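Local coordinates for possible protein of nuclear scaffold (Encephalitozoon cuniculi, PDB 3KAE) that forms the homodimeric tetratricopeptide-repeat N-terminal domain of the anaphase-promoting complex subunit Cdc27 and probably serves there as a protein-binding scaffold, at residues S69-K73 with L119-L123; Y78-I82 with L123-S127. One frame throughout, in Å; residues are numbered along the deposited sequence.

Contact 1 of 2, residues S69-K73 with L119-L123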
loop_
_atom_site.group_PDB
_atom_site.type_symbol
_atom_site.label_atom_id
_atom_site.label_comp_id
_atom_site.label_asym_id
_atom_site.label_seq_id
_atom_site.Cartn_x
_atom_site.Cartn_y
_atom_site.Cartn_z
ATOM N N SER C 69 2.120 14.058 -6.356
ATOM C CA SER C 69 0.892 14.609 -5.789
ATOM C C SER C 69 0.408 13.787 -4.591
ATOM O O SER C 69 0.041 14.348 -3.564
ATOM C CB SER C 69 -0.205 14.689 -6.852
ATOM O OG SER C 69 -1.249 15.560 -6.427
ATOM N N LEU C 70 0.452 12.459 -4.696
ATOM C CA LEU C 70 0.052 11.619 -3.557
ATOM C C LEU C 70 0.908 11.888 -2.323
ATOM O O LEU C 70 0.372 12.008 -1.213
ATOM C CB LEU C 70 0.111 10.132 -3.891
ATOM C CG LEU C 70 -0.718 9.610 -5.059
ATOM C CD1 LEU C 70 -0.485 8.090 -5.209
ATOM C CD2 LEU C 70 -2.195 9.949 -4.843
ATOM N N CYS C 71 2.235 11.969 -2.520
ATOM C CA CYS C 71 3.169 12.167 -1.412
ATOM C C CYS C 71 2.934 13.521 -0.793
ATOM O O CYS C 71 2.904 13.656 0.425
ATOM C CB CYS C 71 4.646 12.063 -1.869
ATOM S SG CYS C 71 5.171 10.426 -2.442
ATOM N N TYR C 72 2.773 14.530 -1.641
ATOM C CA TYR C 72 2.432 15.881 -1.182
ATOM C C TYR C 72 1.138 15.924 -0.389
ATOM O O TYR C 72 1.043 16.637 0.604
ATOM C CB TYR C 72 2.384 16.861 -2.351
ATOM C CG TYR C 72 3.755 17.324 -2.810
ATOM C CD1 TYR C 72 4.724 17.706 -1.888
ATOM C CD2 TYR C 72 4.074 17.384 -4.160
ATOM C CE1 TYR C 72 5.992 18.131 -2.300
ATOM C CE2 TYR C 72 5.328 17.801 -4.579
ATOM C CZ TYR C 72 6.279 18.171 -3.646
ATOM O OH TYR C 72 7.513 18.587 -4.069
ATOM N N LYS C 73 0.145 15.156 -0.827
ATOM C CA LYS C 73 -1.136 15.121 -0.145
ATOM C C LYS C 73 -0.992 14.490 1.241
ATOM O O LYS C 73 -1.556 14.975 2.216
ATOM C CB LYS C 73 -2.178 14.382 -0.989
ATOM C CG LYS C 73 -3.593 14.356 -0.388
ATOM C CD LYS C 73 -4.558 13.608 -1.304
ATOM C CE LYS C 73 -5.958 13.549 -0.707
ATOM N NZ LYS C 73 -5.958 12.750 0.546
ATOM N N LEU C 119 -8.728 13.516 -7.574
ATOM C CA LEU C 119 -7.688 13.925 -6.642
ATOM C C LEU C 119 -7.631 15.444 -6.589
ATOM O O LEU C 119 -7.480 16.040 -5.532
ATOM C CB LEU C 119 -6.347 13.336 -7.096
ATOM C CG LEU C 119 -5.206 13.023 -6.117
ATOM C CD1 LEU C 119 -4.131 14.074 -6.169
ATOM C CD2 LEU C 119 -5.697 12.793 -4.672
ATOM N N LEU C 120 -7.755 16.057 -7.753
ATOM C CA LEU C 120 -7.839 17.500 -7.868
ATOM C C LEU C 120 -9.047 18.047 -7.076
ATOM O O LEU C 120 -8.978 19.121 -6.479
ATOM C CB LEU C 120 -7.967 17.834 -9.341
ATOM C CG LEU C 120 -7.055 18.855 -9.995
ATOM C CD1 LEU C 120 -5.851 19.320 -9.205
ATOM C CD2 LEU C 120 -6.779 18.574 -11.467
ATOM N N GLY C 121 -10.130 17.284 -7.042
ATOM C CA GLY C 121 -11.310 17.699 -6.310
ATOM C C GLY C 121 -11.012 17.704 -4.828
ATOM O O GLY C 121 -11.328 18.665 -4.121
ATOM N N ASP C 122 -10.398 16.619 -4.360
ATOM C CA ASP C 122 -10.004 16.486 -2.955
ATOM C C ASP C 122 -9.057 17.592 -2.525
ATOM O O ASP C 122 -9.232 18.196 -1.461
ATOM C CB ASP C 122 -9.337 15.127 -2.710
ATOM C CG ASP C 122 -10.302 13.965 -2.867
ATOM O OD1 ASP C 122 -11.528 14.226 -2.908
ATOM O OD2 ASP C 122 -9.840 12.798 -2.953
ATOM N N LEU C 123 -8.056 17.854 -3.364
ATOM C CA LEU C 123 -7.078 18.893 -3.085
ATOM C C LEU C 123 -7.706 20.290 -2.997
ATOM O O LEU C 123 -7.419 21.015 -2.039
ATOM C CB LEU C 123 -5.925 18.856 -4.105
ATOM C CG LEU C 123 -5.172 17.505 -4.114
ATOM C CD1 LEU C 123 -4.310 17.336 -5.366
ATOM C CD2 LEU C 123 -4.339 17.308 -2.846
#
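Lys-73 lays its aliphatic chain across two leucines of the neighbouring helix, and this apolar contact carries much of the meeting between 69-73 and 119-123. The CD methylene of Lys-73 lies 3.6 Å from CD2 of Leu-119, while CG of Lys-73 sits 3.9 Å from CD2 of Leu-123, so the chain passes over one methyl branch of each leucine. Its reach follows from extension: CG stands anti to the backbone N (chi1 -177°), chi2 and chi3 are also anti, and the chain bends only at chi4, where the ammonium turns aside. Leu-70 adds a looser touch, its CD2 4.5 Å from CG of Leu-119.

Among mixed polar and apolar contacts, Ser-69 is the main case. Its OG faces the other two leucine branches, 3.3 Å from CD1 of Leu-119 and 3.7 Å from CD1 of Leu-123. The hydroxyl is buried, but it is satisfied by a hydrogen bond with the carbonyl oxygen of Ala-81 on helix 78-89, which lets it sit against methyl groups.

Charge enters at the margin. NZ of Lys-73 stays 5.2 Å from OD2 of Asp-122, too far for a salt bridge, although the opposite charges may attract weakly. OD1 of Asp-122 is instead hydrogen-bonded to Tyr-137 and Ser-148.

The segment axes approach only to 11.8 Å and diverge by 25°, a near-parallel pairing of helices 62-74 and 113-126 within the all-helical tetratricopeptide-repeat domain. At that separation the gap is bridged by side chains, with the lysine chain and the leucine branches doing most of it, and helix 78-89 contributes Leu-85, which touches both Ser-69 and Leu-119. The chemistry therefore implies cohesion by dispersion and burial, while the hydroxyl of Ser-69 and OD1 of Asp-122 find their hydrogen bonds on other helices.

Contact 2 of 2, residues Y78-I82 with L123-S127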
loop_
_atom_site.group_PDB
_atom_site.type_symbol
_atom_site.label_atom_id
_atom_site.label_comp_id
_atom_site.label_asym_id
_atom_site.label_seq_id
_atom_site.Cartn_x
_atom_site.Cartn_y
_atom_site.Cartn_z
ATOM N N TYR C 78 -0.819 20.835 -0.036
ATOM C CA TYR C 78 -1.825 20.766 -1.078
ATOM C C TYR C 78 -1.458 21.570 -2.323
ATOM O O TYR C 78 -1.813 21.180 -3.441
ATOM C CB TYR C 78 -3.209 21.151 -0.522
ATOM C CG TYR C 78 -3.602 20.323 0.689
ATOM C CD1 TYR C 78 -3.516 18.935 0.658
ATOM C CD2 TYR C 78 -4.051 20.923 1.861
ATOM C CE1 TYR C 78 -3.855 18.168 1.761
ATOM C CE2 TYR C 78 -4.408 20.164 2.969
ATOM C CZ TYR C 78 -4.302 18.785 2.913
ATOM O OH TYR C 78 -4.647 18.019 4.006
ATOM N N LYS C 79 -0.741 22.676 -2.138
ATOM C CA LYS C 79 -0.436 23.544 -3.264
ATOM C C LYS C 79 0.488 22.799 -4.207
ATOM O O LYS C 79 0.366 22.892 -5.428
ATOM C CB LYS C 79 0.211 24.840 -2.792
ATOM N N LYS C 80 1.419 22.053 -3.631
ATOM C CA LYS C 80 2.360 21.284 -4.431
ATOM C C LYS C 80 1.677 20.069 -5.043
ATOM O O LYS C 80 1.884 19.773 -6.222
ATOM C CB LYS C 80 3.579 20.891 -3.605
ATOM C CG LYS C 80 4.489 22.068 -3.269
ATOM C CD LYS C 80 5.816 21.611 -2.657
ATOM C CE LYS C 80 6.765 22.781 -2.413
ATOM N NZ LYS C 80 6.501 23.504 -1.131
ATOM N N ALA C 81 0.845 19.388 -4.248
ATOM C CA ALA C 81 0.025 18.289 -4.755
ATOM C C ALA C 81 -0.725 18.713 -6.008
ATOM O O ALA C 81 -0.669 18.034 -7.034
ATOM C CB ALA C 81 -0.936 17.790 -3.685
ATOM N N ILE C 82 -1.416 19.847 -5.914
ATOM C CA ILE C 82 -2.158 20.401 -7.035
ATOM C C ILE C 82 -1.248 20.717 -8.223
ATOM O O ILE C 82 -1.515 20.318 -9.356
ATOM C CB ILE C 82 -2.888 21.684 -6.618
ATOM C CG1 ILE C 82 -3.936 21.356 -5.553
ATOM C CG2 ILE C 82 -3.495 22.378 -7.849
ATOM C CD1 ILE C 82 -4.774 22.550 -5.093
ATOM N N LEU C 123 -8.056 17.854 -3.364
ATOM C CA LEU C 123 -7.078 18.893 -3.085
ATOM C C LEU C 123 -7.706 20.290 -2.997
ATOM O O LEU C 123 -7.419 21.015 -2.039
ATOM C CB LEU C 123 -5.925 18.856 -4.105
ATOM C CG LEU C 123 -5.172 17.505 -4.114
ATOM C CD1 LEU C 123 -4.310 17.336 -5.366
ATOM C CD2 LEU C 123 -4.339 17.308 -2.846
ATOM N N CYS C 124 -8.530 20.666 -3.986
ATOM C CA CYS C 124 -9.231 21.971 -3.960
ATOM C C CYS C 124 -10.043 22.082 -2.698
ATOM O O CYS C 124 -9.963 23.074 -1.999
ATOM C CB CYS C 124 -10.171 22.168 -5.153
ATOM S SG CYS C 124 -9.328 22.362 -6.723
ATOM N N THR C 125 -10.804 21.033 -2.404
ATOM C CA THR C 125 -11.609 20.980 -1.190
ATOM C C THR C 125 -10.777 21.140 0.080
ATOM O O THR C 125 -11.052 22.012 0.902
ATOM C CB THR C 125 -12.392 19.671 -1.099
ATOM O OG1 THR C 125 -13.357 19.619 -2.154
ATOM C CG2 THR C 125 -13.090 19.571 0.249
ATOM N N LEU C 126 -9.765 20.295 0.245
ATOM C CA LEU C 126 -8.940 20.334 1.443
ATOM C C LEU C 126 -8.235 21.678 1.546
ATOM O O LEU C 126 -7.844 22.114 2.632
ATOM C CB LEU C 126 -7.902 19.225 1.391
ATOM C CG LEU C 126 -8.405 17.815 1.659
ATOM C CD1 LEU C 126 -7.427 16.788 1.095
ATOM C CD2 LEU C 126 -8.604 17.625 3.148
ATOM N N SER C 127 -8.082 22.329 0.399
ATOM C CA SER C 127 -7.296 23.545 0.292
ATOM C C SER C 127 -8.189 24.791 0.434
ATOM O O SER C 127 -7.716 25.933 0.408
ATOM C CB SER C 127 -6.540 23.542 -1.043
ATOM O OG SER C 127 -5.496 24.486 -1.058
#
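Tyr-78 presents one face of its ring to Leu-126, whose CB lies 4.0 Å from the ring centroid and 14° off the ring normal, a CH-pi contact. The two side chains cross at about a right angle, and CD1 of Leu-126, on the same side of the ring plane but beyond the rim, is 3.9 Å from CE1 of Tyr-78. Towards the base of the ring, CD1 of Tyr-78 meets CD2 of Leu-123 at 3.9 Å.

That same CD2 of Leu-123 presses on CB of Ala-81 at 3.5 Å, and CB of Leu-123 is 3.5 Å from CG1 of Ile-82. CD2 of Leu-123 thus serves both Tyr-78 and Ala-81, whereas its CB takes Ile-82. Ile-82 and Leu-123 run alongside each other, pointing opposite ways; with CG1 of Ile-82 beside its backbone N (chi1 -64°), the longer branch swings over to the leucine.

Helix 78-89, which follows helix 62-74 in the chain, packs here on helix 113-126, consistent with the stacked helices of a tetratricopeptide-repeat domain.

Beyond this shell, Ile-82 N bonds to Tyr-78 O at 2.8 Å, fixing the helical turn that sets Tyr-78 and Ile-82 one turn apart. Tyr-72 of helix 62-74 touches Ala-81, and Glu-132 and His-136 of helix 130-143 back Cys-124.

In the fold
From the N terminus, the chain first runs through helices 5-14, 18-31, 36-45 and 49-57, then along helix 62-74, turns, and returns as helix 78-89. Contact 1 closes a loop of 45 intervening residues from 69-73 to 119-123; contact 2 closes one of 40 from 78-82 to 123-127. Contact 2 opens inside the first loop, and both finish on helix 113-126, with overlapping ends at Leu-123, so they are neither cleanly nested nor crossed. Their centres lie about 6 Å apart. Together they tie helices 62-74 and 78-89 to helix 113-126, which leads on to helix 130-143.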